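Local coordinates for protein polyketide synthase PksJ (Bacillus subtilis subsp. subtilis, PDB 4J1Q) that reduces ketone groups, at the alpha or beta position, of intermediates on the bacillaene polyketide assembly line, with NADPH as the cofactor, at residues 358-366 with 376-384; 96-105 with 129-140. All coordinates share one frame; numbering follows the deposited sequence.

Overall arrangement
Two levels of organisation can be read from this chain: a helix laid on a cofactor-binding strand, and the end of helix 81-98 with helix 100-105 packed against helix 126-136 and the turn after it. The centre of contact 1 (358-366 with 376-384) lies about 8 Å from the centre of the chain; its strand ends at Trp-383, which with the following Pro-384 belongs to the NADPH pocket. The centre of contact 2 (96-105 with 129-140) is about 21 Å from the chain centre. The centres of contact 1 and contact 2 are 28 Å apart, and the nearest atoms of contact 1 and contact 2 about 9 Å. Helix 349-370 links them indirectly: it supplies one side of contact 1, and its Ala-349 and Ala-353 touch Leu-129 of contact 2.

Contact 1 of 2, residues 358-366 with 376-384; sequences MDAFAEYRR and GSTISFNWP. With NDP (NADPH dihydro-nicotinamide-adenine-dinucleotide phosphate), chain B.
Asp-359, on a helix that runs antiparallel to strand 377-383, reaches two strand residues with its two carboxylate oxygens. Ser-380 OG donates to Asp-359 OD1 at 2.6 Å, nearly in line with the C-O bond. Asn-382 ND2 gives a nearly straight bond, 170° at the hydrogen, to Asp-359 OD2 at 3.1 Å; it arrives on the syn side but lies out of the carboxylate plane, while the oxygen stays close to the amide plane. Ser-337 OG also bonds to OD1, tying the buried carboxylate to strand 332-338, and Ser-338 O, the stronger partner of Asn-382 ND2, holds that amide on the same strand.

Two arginines hold the other end of the contact. Arg-365 bends at chi3 (95°) to bring NE to Thr-378 OG1, 2.9 Å away and tilted from the guanidinium plane. Its NH1 forms a salt bridge with Asp-322 on helix 304-324. Arg-366 sends NH2 to Thr-378 O at 2.6 Å, but the 119° angle at the hydrogen makes this a weak bond; the same nitrogen is paired with Asp-426. Thr-378 is therefore approached by one arginine at its hydroxyl and by the other at its carbonyl.

Apolar contact fills the middle. Ala-362 CB rests 4.0 Å from Ser-380 CB, and Thr-378 CG2 sits 3.8 Å from Ala-362 CA. The axes of helix 358-366 and strand 377-383 approach to 7.4 Å, consistent with the small side chain of Ala-362.

Just past the end of the strand, the carbonyl oxygen of Pro-384 is 3.1 Å from C4N of the nicotinamide. A helix packed against a parallel strand whose C-terminal end meets the dinucleotide is characteristic of the Rossmann fold of ketoreductases in the short-chain dehydrogenase/reductase superfamily.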
loop_
_atom_site.group_PDB
_atom_site.type_symbol
_atom_site.label_atom_id
_atom_site.label_comp_id
_atom_site.label_asym_id
_atom_site.label_seq_id
_atom_site.Cartn_x
_atom_site.Cartn_y
_atom_site.Cartn_z
ATOM N N MET A 358 -3.277 0.163 0.458
ATOM C CA MET A 358 -3.619 -0.178 -0.929
ATOM C C MET A 358 -3.381 -1.645 -1.195
ATOM O O MET A 358 -4.260 -2.333 -1.724
ATOM C CB MET A 358 -2.820 0.677 -1.932
ATOM C CG MET A 358 -3.227 2.139 -1.887
ATOM S SD MET A 358 -2.826 3.020 -3.391
ATOM C CE MET A 358 -1.065 2.719 -3.617
ATOM N N ASP A 359 -2.203 -2.129 -0.765
ATOM C CA ASP A 359 -1.897 -3.580 -0.783
ATOM C C ASP A 359 -3.012 -4.405 -0.139
ATOM O O ASP A 359 -3.486 -5.364 -0.727
ATOM C CB ASP A 359 -0.572 -3.877 -0.075
ATOM C CG ASP A 359 0.588 -3.065 -0.649
ATOM O OD1 ASP A 359 0.446 -2.520 -1.787
ATOM O OD2 ASP A 359 1.639 -2.958 0.048
ATOM N N ALA A 360 -3.436 -4.011 1.056
ATOM C CA ALA A 360 -4.505 -4.727 1.770
ATOM C C ALA A 360 -5.810 -4.615 1.001
ATOM O O ALA A 360 -6.592 -5.554 0.962
ATOM C CB ALA A 360 -4.691 -4.195 3.192
ATOM N N PHE A 361 -6.031 -3.470 0.371
ATOM C CA PHE A 361 -7.245 -3.258 -0.414
ATOM C C PHE A 361 -7.339 -4.182 -1.634
ATOM O O PHE A 361 -8.432 -4.609 -2.023
ATOM C CB PHE A 361 -7.334 -1.789 -0.835
ATOM C CG PHE A 361 -8.722 -1.344 -1.201
ATOM C CD1 PHE A 361 -9.648 -1.021 -0.218
ATOM C CD2 PHE A 361 -9.111 -1.269 -2.530
ATOM C CE1 PHE A 361 -10.944 -0.643 -0.559
ATOM C CE2 PHE A 361 -10.408 -0.915 -2.870
ATOM C CZ PHE A 361 -11.320 -0.586 -1.887
ATOM N N ALA A 362 -6.195 -4.491 -2.242
ATOM C CA ALA A 362 -6.170 -5.364 -3.422
ATOM C C ALA A 362 -6.842 -6.705 -3.130
ATOM O O ALA A 362 -7.626 -7.209 -3.947
ATOM C CB ALA A 362 -4.749 -5.573 -3.941
ATOM N N GLU A 363 -6.492 -7.312 -2.001
ATOM C CA GLU A 363 -7.120 -8.573 -1.618
ATOM C C GLU A 363 -8.596 -8.375 -1.290
ATOM O O GLU A 363 -9.438 -9.196 -1.659
ATOM C CB GLU A 363 -6.393 -9.239 -0.440
ATOM C CG GLU A 363 -6.800 -10.691 -0.213
ATOM C CD GLU A 363 -6.259 -11.654 -1.272
ATOM O OE1 GLU A 363 -5.143 -12.182 -1.079
ATOM O OE2 GLU A 363 -6.961 -11.919 -2.276
ATOM N N TYR A 364 -8.899 -7.285 -0.600
ATOM C CA TYR A 364 -10.266 -6.997 -0.214
ATOM C C TYR A 364 -11.173 -6.777 -1.430
ATOM O O TYR A 364 -12.315 -7.230 -1.447
ATOM C CB TYR A 364 -10.299 -5.800 0.722
ATOM C CG TYR A 364 -11.620 -5.091 0.770
ATOM C CD1 TYR A 364 -12.691 -5.601 1.508
ATOM C CD2 TYR A 364 -11.790 -3.877 0.121
ATOM C CE1 TYR A 364 -13.900 -4.932 1.566
ATOM C CE2 TYR A 364 -12.993 -3.205 0.163
ATOM C CZ TYR A 364 -14.041 -3.726 0.891
ATOM O OH TYR A 364 -15.213 -3.002 0.947
ATOM N N ARG A 365 -10.645 -6.134 -2.466
ATOM C CA ARG A 365 -11.406 -5.965 -3.693
ATOM C C ARG A 365 -11.658 -7.295 -4.420
ATOM O O ARG A 365 -12.763 -7.536 -4.913
ATOM C CB ARG A 365 -10.776 -4.933 -4.629
ATOM C CG ARG A 365 -11.809 -4.117 -5.391
ATOM C CD ARG A 365 -11.166 -3.089 -6.306
ATOM N NE ARG A 365 -11.016 -3.589 -7.662
ATOM C CZ ARG A 365 -11.955 -3.525 -8.602
ATOM N NH1 ARG A 365 -13.125 -2.938 -8.364
ATOM N NH2 ARG A 365 -11.710 -4.044 -9.788
ATOM N N ARG A 366 -10.659 -8.173 -4.444
ATOM C CA ARG A 366 -10.813 -9.473 -5.117
ATOM C C ARG A 366 -11.960 -10.275 -4.519
ATOM O O ARG A 366 -12.732 -10.898 -5.235
ATOM C CB ARG A 366 -9.521 -10.295 -5.061
ATOM C CG ARG A 366 -8.339 -9.612 -5.711
ATOM C CD ARG A 366 -7.408 -10.615 -6.353
ATOM N NE ARG A 366 -6.651 -9.990 -7.444
ATOM C CZ ARG A 366 -5.554 -10.509 -7.990
ATOM N NH1 ARG A 366 -5.110 -11.684 -7.584
ATOM N NH2 ARG A 366 -4.909 -9.858 -8.950
ATOM N N GLY A 376 -13.443 -6.939 -12.684
ATOM C CA GLY A 376 -12.060 -6.871 -13.182
ATOM C C GLY A 376 -10.978 -7.205 -12.160
ATOM O O GLY A 376 -11.206 -7.141 -10.945
ATOM N N SER A 377 -9.789 -7.543 -12.649
ATOM C CA SER A 377 -8.731 -8.038 -11.774
ATOM C C SER A 377 -7.991 -6.904 -11.051
ATOM O O SER A 377 -7.681 -5.873 -11.646
ATOM C CB SER A 377 -7.750 -8.904 -12.562
ATOM O OG SER A 377 -6.812 -8.087 -13.236
ATOM N N THR A 378 -7.668 -7.134 -9.784
ATOM C CA THR A 378 -7.080 -6.092 -8.941
ATOM C C THR A 378 -5.662 -6.454 -8.547
ATOM O O THR A 378 -5.426 -7.521 -7.987
ATOM C CB THR A 378 -7.886 -5.896 -7.645
ATOM O OG1 THR A 378 -9.279 -5.836 -7.954
ATOM C CG2 THR A 378 -7.480 -4.624 -6.965
ATOM N N ILE A 379 -4.739 -5.527 -8.770
ATOM C CA ILE A 379 -3.345 -5.746 -8.421
ATOM C C ILE A 379 -2.790 -4.500 -7.763
ATOM O O ILE A 379 -3.067 -3.389 -8.208
ATOM C CB ILE A 379 -2.502 -6.051 -9.675
ATOM C CG1 ILE A 379 -3.091 -7.243 -10.414
ATOM C CG2 ILE A 379 -1.054 -6.334 -9.299
ATOM C CD1 ILE A 379 -2.465 -7.489 -11.772
ATOM N N SER A 380 -1.953 -4.688 -6.750
ATOM C CA SER A 380 -1.153 -3.605 -6.198
ATOM C C SER A 380 0.326 -3.912 -6.450
ATOM O O SER A 380 0.785 -5.033 -6.181
ATOM C CB SER A 380 -1.431 -3.459 -4.699
ATOM O OG SER A 380 -0.771 -2.317 -4.113
ATOM N N PHE A 381 1.051 -2.962 -7.041
ATOM C CA PHE A 381 2.470 -3.173 -7.317
ATOM C C PHE A 381 3.270 -2.434 -6.253
ATOM O O PHE A 381 3.123 -1.209 -6.099
ATOM C CB PHE A 381 2.862 -2.644 -8.718
ATOM C CG PHE A 381 2.394 -3.513 -9.870
ATOM C CD1 PHE A 381 1.101 -3.407 -10.370
ATOM C CD2 PHE A 381 3.267 -4.377 -10.491
ATOM C CE1 PHE A 381 0.683 -4.176 -11.454
ATOM C CE2 PHE A 381 2.859 -5.157 -11.573
ATOM C CZ PHE A 381 1.566 -5.049 -12.060
ATOM N N ASN A 382 4.155 -3.143 -5.560
ATOM C CA ASN A 382 5.159 -2.449 -4.775
ATOM C C ASN A 382 6.389 -2.078 -5.593
ATOM O O ASN A 382 7.282 -2.928 -5.824
ATOM C CB ASN A 382 5.558 -3.265 -3.553
ATOM C CG ASN A 382 4.386 -3.581 -2.674
ATOM O OD1 ASN A 382 3.732 -4.630 -2.830
ATOM N ND2 ASN A 382 4.125 -2.702 -1.716
ATOM N N TRP A 383 6.387 -0.841 -6.096
ATOM C CA TRP A 383 7.428 -0.370 -7.008
ATOM C C TRP A 383 8.624 0.071 -6.236
ATOM O O TRP A 383 8.491 0.751 -5.197
ATOM C CB TRP A 383 6.944 0.826 -7.808
ATOM C CG TRP A 383 5.905 0.534 -8.859
ATOM C CD1 TRP A 383 4.725 1.231 -9.075
ATOM C CD2 TRP A 383 5.985 -0.451 -9.961
ATOM N NE1 TRP A 383 4.050 0.726 -10.162
ATOM C CE2 TRP A 383 4.757 -0.283 -10.744
ATOM C CE3 TRP A 383 6.906 -1.415 -10.350
ATOM C CZ2 TRP A 383 4.503 -1.030 -11.889
ATOM C CZ3 TRP A 383 6.615 -2.205 -11.468
ATOM C CH2 TRP A 383 5.444 -2.005 -12.235
ATOM N N PRO A 384 9.814 -0.199 -6.785
ATOM C CA PRO A 384 10.989 0.467 -6.276
ATOM C C PRO A 384 11.120 1.869 -6.881
ATOM O O PRO A 384 10.256 2.311 -7.662
ATOM C CB PRO A 384 12.108 -0.424 -6.777
ATOM C CG PRO A 384 11.619 -0.866 -8.133
ATOM C CD PRO A 384 10.123 -1.041 -7.961
HETATM P PA NDP B . 4.465 12.142 -8.821
HETATM O O1A NDP B . 4.384 12.969 -7.532
HETATM O O2A NDP B . 5.184 12.595 -10.054
HETATM O O5B NDP B . 2.987 11.689 -9.222
HETATM C C5B NDP B . 1.918 11.752 -8.275
HETATM C C4B NDP B . 0.806 12.526 -8.963
HETATM O O4B NDP B . -0.372 12.433 -8.159
HETATM C C3B NDP B . 1.147 14.008 -9.007
HETATM O O3B NDP B . 1.096 14.340 -10.422
HETATM C C2B NDP B . 0.027 14.705 -8.238
HETATM O O2B NDP B . -0.491 15.836 -9.003
HETATM C C1B NDP B . -1.080 13.669 -8.182
HETATM N N9A NDP B . -1.816 13.845 -6.895
HETATM C C8A NDP B . -1.270 14.032 -5.641
HETATM N N7A NDP B . -2.318 14.142 -4.736
HETATM C C5A NDP B . -3.522 13.956 -5.439
HETATM C C6A NDP B . -4.867 13.962 -5.076
HETATM N N6A NDP B . -5.278 14.204 -3.789
HETATM N N1A NDP B . -5.817 13.754 -6.032
HETATM C C2A NDP B . -5.466 13.579 -7.330
HETATM N N3A NDP B . -4.170 13.613 -7.705
HETATM C C4A NDP B . -3.174 13.760 -6.777
HETATM O O3 NDP B . 5.032 10.694 -8.394
HETATM P PN NDP B . 5.189 9.518 -9.468
HETATM O O1N NDP B . 6.686 9.223 -9.439
HETATM O O2N NDP B . 4.387 9.803 -10.724
HETATM O O5D NDP B . 4.448 8.301 -8.706
HETATM C C5D NDP B . 3.265 7.665 -9.209
HETATM C C4D NDP B . 2.744 6.709 -8.111
HETATM O O4D NDP B . 3.647 5.588 -7.998
HETATM C C3D NDP B . 2.737 7.394 -6.737
HETATM O O3D NDP B . 1.538 7.049 -6.003
HETATM C C2D NDP B . 3.968 6.864 -6.069
HETATM O O2D NDP B . 3.733 6.779 -4.660
HETATM C C1D NDP B . 4.203 5.486 -6.705
HETATM N N1N NDP B . 5.634 5.162 -6.773
HETATM C C2N NDP B . 6.495 5.884 -7.547
HETATM C C3N NDP B . 7.881 5.605 -7.563
HETATM C C7N NDP B . 8.821 6.420 -8.455
HETATM O O7N NDP B . 9.944 5.959 -8.700
HETATM N N7N NDP B . 8.468 7.654 -8.885
HETATM C C4N NDP B . 8.405 4.594 -6.714
HETATM C C5N NDP B . 7.495 3.887 -5.902
HETATM C C6N NDP B . 6.117 4.208 -5.952
HETATM P P2B NDP B . -1.185 17.108 -8.275
HETATM O O1X NDP B . -0.142 17.490 -7.202
HETATM O O2X NDP B . -1.364 18.018 -9.484
HETATM O O3X NDP B . -2.487 16.613 -7.678
#

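Contact 2 of 2, residues 96-105 with 129-140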
loop_
_atom_site.group_PDB
_atom_site.type_symbol
_atom_site.label_atom_id
_atom_site.label_comp_id
_atom_site.label_asym_id
_atom_site.label_seq_id
_atom_site.Cartn_x
_atom_site.Cartn_y
_atom_site.Cartn_z
ATOM N N LEU A 96 3.396 6.824 19.070
ATOM C CA LEU A 96 4.855 6.724 18.907
ATOM C C LEU A 96 5.544 8.018 19.329
ATOM O O LEU A 96 6.468 7.999 20.146
ATOM C CB LEU A 96 5.229 6.418 17.457
ATOM C CG LEU A 96 4.744 5.080 16.894
ATOM C CD1 LEU A 96 4.956 5.053 15.384
ATOM C CD2 LEU A 96 5.461 3.915 17.557
ATOM N N GLN A 97 5.127 9.123 18.721
ATOM C CA GLN A 97 5.712 10.425 19.020
ATOM C C GLN A 97 5.895 10.612 20.514
ATOM O O GLN A 97 6.965 11.011 20.962
ATOM C CB GLN A 97 4.829 11.549 18.497
ATOM C CG GLN A 97 4.986 11.805 17.021
ATOM C CD GLN A 97 4.078 12.917 16.527
ATOM O OE1 GLN A 97 2.974 13.108 17.038
ATOM N NE2 GLN A 97 4.537 13.652 15.528
ATOM N N SER A 98 4.842 10.312 21.270
ATOM C CA SER A 98 4.832 10.534 22.713
ATOM C C SER A 98 5.874 9.667 23.401
ATOM O O SER A 98 6.574 10.120 24.299
ATOM C CB SER A 98 3.465 10.178 23.291
ATOM O OG SER A 98 3.473 8.843 23.766
ATOM N N LYS A 99 5.910 8.397 23.022
ATOM C CA LYS A 99 6.742 7.429 23.689
ATOM C C LYS A 99 8.180 7.589 23.247
ATOM O O LYS A 99 9.029 6.778 23.575
ATOM C CB LYS A 99 6.244 6.012 23.392
ATOM C CG LYS A 99 4.882 5.707 24.002
ATOM C CD LYS A 99 4.756 6.254 25.417
ATOM C CE LYS A 99 4.820 5.142 26.455
ATOM N NZ LYS A 99 3.468 4.643 26.845
ATOM N N VAL A 100 8.454 8.669 22.541
ATOM C CA VAL A 100 9.707 8.787 21.840
ATOM C C VAL A 100 10.900 8.810 22.794
ATOM O O VAL A 100 11.936 8.210 22.520
ATOM C CB VAL A 100 9.726 10.023 20.940
ATOM C CG1 VAL A 100 9.959 11.290 21.760
ATOM C CG2 VAL A 100 10.785 9.853 19.866
ATOM N N ARG A 101 10.745 9.496 23.919
ATOM C CA ARG A 101 11.806 9.560 24.910
ATOM C C ARG A 101 12.069 8.186 25.516
ATOM O O ARG A 101 13.216 7.811 25.715
ATOM C CB ARG A 101 11.469 10.580 26.001
ATOM C CG ARG A 101 12.527 11.659 26.205
ATOM C CD ARG A 101 11.908 13.013 26.536
ATOM N NE ARG A 101 11.030 13.475 25.463
ATOM C CZ ARG A 101 10.325 14.600 25.485
ATOM N NH1 ARG A 101 10.409 15.427 26.524
ATOM N NH2 ARG A 101 9.542 14.897 24.454
ATOM N N LYS A 102 11.014 7.421 25.764
ATOM C CA LYS A 102 11.182 6.050 26.248
ATOM C C LYS A 102 11.993 5.200 25.270
ATOM O O LYS A 102 12.988 4.574 25.648
ATOM C CB LYS A 102 9.829 5.395 26.496
ATOM C CG LYS A 102 9.025 6.019 27.621
ATOM C CD LYS A 102 7.733 5.237 27.818
ATOM C CE LYS A 102 6.904 5.790 28.967
ATOM N NZ LYS A 102 5.615 5.056 29.093
ATOM N N LEU A 103 11.551 5.166 24.016
ATOM C CA LEU A 103 12.229 4.370 23.006
ATOM C C LEU A 103 13.719 4.652 23.061
ATOM O O LEU A 103 14.525 3.771 22.875
ATOM C CB LEU A 103 11.688 4.687 21.613
ATOM C CG LEU A 103 10.234 4.267 21.356
ATOM C CD1 LEU A 103 9.818 4.641 19.945
ATOM C CD2 LEU A 103 10.054 2.772 21.579
ATOM N N SER A 104 14.087 5.892 23.334
ATOM C CA SER A 104 15.491 6.202 23.484
ATOM C C SER A 104 16.040 5.412 24.656
ATOM O O SER A 104 17.084 4.784 24.549
ATOM C CB SER A 104 15.713 7.700 23.699
ATOM O OG SER A 104 17.074 7.966 23.973
ATOM N N ALA A 105 15.288 5.390 25.749
ATOM C CA ALA A 105 15.774 4.819 27.002
ATOM C C ALA A 105 15.869 3.304 26.932
ATOM O O ALA A 105 16.869 2.723 27.353
ATOM C CB ALA A 105 14.891 5.239 28.166
ATOM N N LEU A 129 3.160 1.402 8.697
ATOM C CA LEU A 129 3.560 2.304 9.775
ATOM C C LEU A 129 4.542 1.629 10.771
ATOM O O LEU A 129 5.544 2.242 11.171
ATOM C CB LEU A 129 2.327 2.886 10.505
ATOM C CG LEU A 129 2.442 3.890 11.678
ATOM C CD1 LEU A 129 3.400 5.032 11.461
ATOM C CD2 LEU A 129 1.095 4.490 11.998
ATOM N N PHE A 130 4.250 0.388 11.157
ATOM C CA PHE A 130 5.077 -0.354 12.163
ATOM C C PHE A 130 6.514 -0.631 11.677
ATOM O O PHE A 130 7.486 -0.389 12.399
ATOM C CB PHE A 130 4.386 -1.671 12.538
ATOM C CG PHE A 130 3.355 -1.506 13.633
ATOM C CD1 PHE A 130 2.943 -0.232 14.028
ATOM C CD2 PHE A 130 2.870 -2.601 14.326
ATOM C CE1 PHE A 130 2.056 -0.056 15.082
ATOM C CE2 PHE A 130 1.961 -2.432 15.361
ATOM C CZ PHE A 130 1.575 -1.154 15.763
ATOM N N LYS A 131 6.642 -1.007 10.410
ATOM C CA LYS A 131 7.945 -1.174 9.800
ATOM C C LYS A 131 8.764 0.111 9.736
ATOM O O LYS A 131 9.953 0.101 10.045
ATOM C CB LYS A 131 7.797 -1.773 8.405
ATOM C CG LYS A 131 7.195 -3.163 8.458
ATOM C CD LYS A 131 7.388 -3.876 7.129
ATOM C CE LYS A 131 7.455 -5.386 7.366
ATOM N NZ LYS A 131 6.086 -5.947 7.415
ATOM N N THR A 132 8.128 1.234 9.412
ATOM C CA THR A 132 8.848 2.506 9.434
ATOM C C THR A 132 9.243 2.876 10.855
ATOM O O THR A 132 10.398 3.149 11.112
ATOM C CB THR A 132 8.038 3.636 8.786
ATOM O OG1 THR A 132 7.753 3.272 7.424
ATOM C CG2 THR A 132 8.828 4.983 8.821
ATOM N N ALA A 133 8.298 2.796 11.785
ATOM C CA ALA A 133 8.587 3.027 13.200
ATOM C C ALA A 133 9.809 2.235 13.709
ATOM O O ALA A 133 10.638 2.792 14.442
ATOM C CB ALA A 133 7.359 2.725 14.054
ATOM N N GLU A 134 9.914 0.946 13.326
ATOM C CA GLU A 134 11.076 0.093 13.701
ATOM C C GLU A 134 12.407 0.610 13.142
ATOM O O GLU A 134 13.429 0.553 13.814
ATOM C CB GLU A 134 10.891 -1.351 13.222
ATOM C CG GLU A 134 9.937 -2.181 14.065
ATOM C CD GLU A 134 10.262 -3.674 14.021
ATOM O OE1 GLU A 134 9.356 -4.504 14.196
ATOM O OE2 GLU A 134 11.450 -4.030 13.883
ATOM N N ILE A 135 12.398 1.072 11.892
ATOM C CA ILE A 135 13.603 1.651 11.306
ATOM C C ILE A 135 14.035 2.935 12.043
ATOM O O ILE A 135 15.226 3.150 12.297
ATOM C CB ILE A 135 13.422 1.928 9.799
ATOM C CG1 ILE A 135 13.342 0.599 9.015
ATOM C CG2 ILE A 135 14.559 2.793 9.282
ATOM C CD1 ILE A 135 12.757 0.749 7.618
ATOM N N GLU A 136 13.061 3.751 12.436
ATOM C CA GLU A 136 13.338 5.043 13.055
ATOM C C GLU A 136 13.644 4.892 14.541
ATOM O O GLU A 136 14.308 5.737 15.130
ATOM C CB GLU A 136 12.163 6.012 12.840
ATOM C CG GLU A 136 12.016 6.454 11.376
ATOM C CD GLU A 136 10.932 7.517 11.169
ATOM O OE1 GLU A 136 10.442 8.077 12.172
ATOM O OE2 GLU A 136 10.561 7.796 9.997
ATOM N N PHE A 137 13.139 3.824 15.145
ATOM C CA PHE A 137 13.333 3.597 16.570
ATOM C C PHE A 137 14.039 2.257 16.845
ATOM O O PHE A 137 13.408 1.214 16.869
ATOM C CB PHE A 137 11.992 3.689 17.321
ATOM C CG PHE A 137 11.269 5.011 17.129
ATOM C CD1 PHE A 137 10.024 5.065 16.490
ATOM C CD2 PHE A 137 11.846 6.206 17.548
ATOM C CE1 PHE A 137 9.360 6.271 16.321
ATOM C CE2 PHE A 137 11.214 7.423 17.320
ATOM C CZ PHE A 137 9.973 7.457 16.703
ATOM N N SER A 138 15.357 2.306 17.029
ATOM C CA SER A 138 16.197 1.122 17.270
ATOM C C SER A 138 15.573 0.018 18.142
ATOM O O SER A 138 15.821 -1.162 17.929
ATOM C CB SER A 138 17.537 1.554 17.904
ATOM O OG SER A 138 18.520 1.839 16.929
ATOM N N LYS A 139 14.881 0.404 19.204
ATOM C CA LYS A 139 14.617 -0.508 20.311
ATOM C C LYS A 139 13.141 -0.852 20.403
ATOM O O LYS A 139 12.648 -1.305 21.449
ATOM C CB LYS A 139 15.109 0.104 21.624
ATOM C CG LYS A 139 16.586 0.465 21.619
ATOM C CD LYS A 139 17.110 0.721 23.029
ATOM C CE LYS A 139 18.529 1.257 22.967
ATOM N NZ LYS A 139 19.217 1.210 24.284
ATOM N N LEU A 140 12.452 -0.650 19.290
ATOM C CA LEU A 140 11.047 -0.964 19.180
ATOM C C LEU A 140 10.868 -2.291 18.452
ATOM O O LEU A 140 11.552 -2.560 17.470
ATOM C CB LEU A 140 10.347 0.147 18.418
ATOM C CG LEU A 140 8.903 -0.094 18.000
ATOM C CD1 LEU A 140 8.042 -0.242 19.229
ATOM C CD2 LEU A 140 8.430 1.095 17.170
#
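Phe-137 and Leu-103 form the centre of this contact, and the phenylalanine can be followed outward from its backbone. Phe-137 is the first residue to leave helical geometry at the end of helix 126-136. Its CB lies near Leu-103 CD1. With CG beside the backbone N (chi1 -57°), the ring extends toward segment 96-105. Leu-103 CD1 sits over one face in a CH-pi contact, though the methyl is modelled too close to the ring for its exact distance to be relied on. Farther out, CE1 lies 4.3 Å from Leu-96 CB, whereas CE2 meets Val-100 CG2 at 3.5 Å. Beyond them CZ still touches that same valine methyl, more distantly. The ring is thus held by three aliphatic side chains from two successive helices, without any hydrogen bond across the contact.

Leu-96 extends this apolar seam toward helix 126-136: its CD1 packs 3.6 Å from Ala-133 CB, while CD2 reaches Leu-140 CD2. The other Leu-103 methyl, CD2, approaches Leu-140 CB at 4.1 Å. At the margin, the extended Lys-139 chain runs past the carbonyl oxygens of Leu-103 and Ser-104.

Phe-137 to Leu-140 form a type I beta turn leading from helix 126-136 into strand 140-147. On strand 108-115, Ile-108 touches Leu-103, and Ile-110 touches Leu-96 and Leu-140, a layering of helices upon parallel strands consistent with the truncated Rossmann-like structural subdomain that accompanies the catalytic subdomain in polyketide ketoreductases.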